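Local coordinates for hypothetical protein (Staphylococcus aureus subsp. aureus Mu50, PDB 4PEO) that acts as an essential cysteine protease that removes the N-terminal nine residues of ribosomal protein bL27 and also trims phage 80alpha capsid and scaffold proteins, at residues B[12-17]-B[81-86]. Numbering follows the deposited sequence.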
loop_
_atom_site.group_PDB
_atom_site.type_symbol
_atom_site.label_atom_id
_atom_site.label_comp_id
_atom_site.label_asym_id
_atom_site.label_seq_id
_atom_site.Cartn_x
_atom_site.Cartn_y
_atom_site.Cartn_z
ATOM N N GLY B 12 13.443 7.052 14.427
ATOM C CA GLY B 12 12.250 7.267 13.613
ATOM C C GLY B 12 11.991 6.207 12.558
ATOM O O GLY B 12 11.200 6.427 11.630
ATOM N N LYS B 13 12.623 5.027 12.724
ATOM C CA LYS B 13 12.466 3.922 11.780
ATOM C C LYS B 13 11.412 2.939 12.268
ATOM O O LYS B 13 11.365 2.637 13.454
ATOM C CB LYS B 13 13.807 3.196 11.556
ATOM C CG LYS B 13 14.974 4.117 11.139
ATOM C CD LYS B 13 14.655 4.996 9.915
ATOM C CE LYS B 13 15.758 5.989 9.630
ATOM N NZ LYS B 13 16.841 5.365 8.837
ATOM N N VAL B 14 10.583 2.431 11.347
ATOM C CA VAL B 14 9.554 1.434 11.685
ATOM C C VAL B 14 10.309 0.104 11.826
ATOM O O VAL B 14 10.861 -0.394 10.840
ATOM C CB VAL B 14 8.442 1.348 10.600
ATOM C CG1 VAL B 14 7.457 0.214 10.919
ATOM C CG2 VAL B 14 7.694 2.678 10.453
ATOM N N THR B 15 10.350 -0.450 13.042
ATOM C CA THR B 15 11.075 -1.707 13.297
ATOM C C THR B 15 10.155 -2.903 13.310
ATOM O O THR B 15 10.605 -4.010 13.014
ATOM C CB THR B 15 11.896 -1.629 14.595
ATOM O OG1 THR B 15 11.006 -1.497 15.715
ATOM C CG2 THR B 15 12.918 -0.462 14.575
ATOM N N ASP B 16 8.906 -2.714 13.758
ATOM C CA ASP B 16 7.981 -3.832 13.866
ATOM C C ASP B 16 6.576 -3.401 13.583
ATOM O O ASP B 16 6.160 -2.312 13.988
ATOM C CB ASP B 16 8.002 -4.377 15.317
ATOM C CG ASP B 16 9.342 -4.898 15.781
ATOM O OD1 ASP B 16 10.193 -4.073 16.168
ATOM O OD2 ASP B 16 9.525 -6.135 15.801
ATOM N N VAL B 17 5.807 -4.286 12.972
ATOM C CA VAL B 17 4.381 -4.082 12.773
ATOM C C VAL B 17 3.789 -5.455 13.050
ATOM O O VAL B 17 4.257 -6.433 12.455
ATOM C CB VAL B 17 4.028 -3.588 11.342
ATOM C CG1 VAL B 17 2.512 -3.555 11.134
ATOM C CG2 VAL B 17 4.615 -2.199 11.073
ATOM N N LEU B 81 9.943 3.767 3.344
ATOM C CA LEU B 81 8.863 4.492 2.657
ATOM C C LEU B 81 7.652 3.572 2.453
ATOM O O LEU B 81 6.514 4.004 2.646
ATOM C CB LEU B 81 9.333 5.051 1.306
ATOM C CG LEU B 81 8.305 5.872 0.535
ATOM C CD1 LEU B 81 7.856 7.103 1.330
ATOM C CD2 LEU B 81 8.841 6.280 -0.818
ATOM N N ILE B 82 7.885 2.308 2.073
ATOM C CA ILE B 82 6.789 1.345 1.893
ATOM C C ILE B 82 6.057 1.111 3.218
ATOM O O ILE B 82 4.823 1.083 3.253
ATOM C CB ILE B 82 7.301 0.036 1.236
ATOM C CG1 ILE B 82 7.796 0.334 -0.212
ATOM C CG2 ILE B 82 6.177 -1.029 1.218
ATOM C CD1 ILE B 82 8.545 -0.849 -0.880
ATOM N N LEU B 83 6.810 0.986 4.322
ATOM C CA LEU B 83 6.191 0.797 5.639
ATOM C C LEU B 83 5.381 2.029 6.054
ATOM O O LEU B 83 4.268 1.879 6.564
ATOM C CB LEU B 83 7.256 0.442 6.687
ATOM C CG LEU B 83 7.831 -0.980 6.555
ATOM C CD1 LEU B 83 9.096 -1.124 7.410
ATOM C CD2 LEU B 83 6.777 -2.038 6.946
ATOM N N GLN B 84 5.895 3.216 5.804
ATOM C CA GLN B 84 5.171 4.418 6.095
ATOM C C GLN B 84 3.925 4.537 5.241
ATOM O O GLN B 84 2.934 4.957 5.715
ATOM C CB GLN B 84 6.048 5.610 5.899
ATOM C CG GLN B 84 7.256 5.565 6.790
ATOM C CD GLN B 84 7.414 6.818 7.549
ATOM O OE1 GLN B 84 7.352 7.919 6.978
ATOM N NE2 GLN B 84 7.600 6.684 8.848
ATOM N N THR B 85 4.015 4.115 3.991
ATOM C CA THR B 85 2.869 4.094 3.065
ATOM C C THR B 85 1.800 3.138 3.603
ATOM O O THR B 85 0.611 3.478 3.595
ATOM C CB THR B 85 3.332 3.699 1.647
ATOM O OG1 THR B 85 4.165 4.751 1.136
ATOM C CG2 THR B 85 2.142 3.457 0.674
ATOM N N MET B 86 2.227 1.936 4.023
ATOM C CA MET B 86 1.337 0.929 4.615
ATOM C C MET B 86 0.625 1.545 5.825
ATOM O O MET B 86 -0.579 1.372 5.952
ATOM C CB MET B 86 2.186 -0.269 5.073
ATOM C CG MET B 86 1.350 -1.528 5.380
ATOM S SD MET B 86 2.398 -2.817 6.218
ATOM C CE MET B 86 2.555 -2.053 7.631
#
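Strand 14-17 packs against helix 81-86 with Val-14 abreast of Leu-83, the two axes approaching to 9.6 Å at an angle of 47°. The pairing is a worked example of how a helix settles on a sheet largely through aliphatic groups, with no hydrogen bond between the two segments. Val-14 and Leu-83 lie obliquely across one another: Leu-83 CD1 comes to 4.1 Å from Val-14 CB and similarly close to its CG1, and the same methyl rests 3.9 Å from Val-14 O. Val-14 CG2, standing beside its own backbone N, turns instead to the amide of Gln-84 and meets NE2 at a loose 4.3 Å. About one turn on from Leu-83, Met-86 and Val-17 reach tip to tip. The Met-86 chain is extended through chi1 and chi2 and bends only at the sulfur (chi3 71°), which delivers CE to both valine methyls, 3.8 Å from Val-17 CG1 and 4.0 Å from CG2.

The two valines point the same way although three residues apart, as the classic beta bulge of Thr-15 and Asp-16 opposite Thr-7 allows; Asp-16, directed away from the helix, forms a salt bridge from OD1 to Arg-70 NH1 and a hydrogen bond between OD2 and His-68 NE2. Leu-83 and Met-86 also touch helix 36-51, so the contact belongs to the hydrophobic layer between sheet and helices. Between these two segments, cohesion therefore rests on apolar burial and shape, while the backbone N and O of buried Val-14 are satisfied by Gln-80 OE1, from the preceding turn of the helix, and Ser-71 OG.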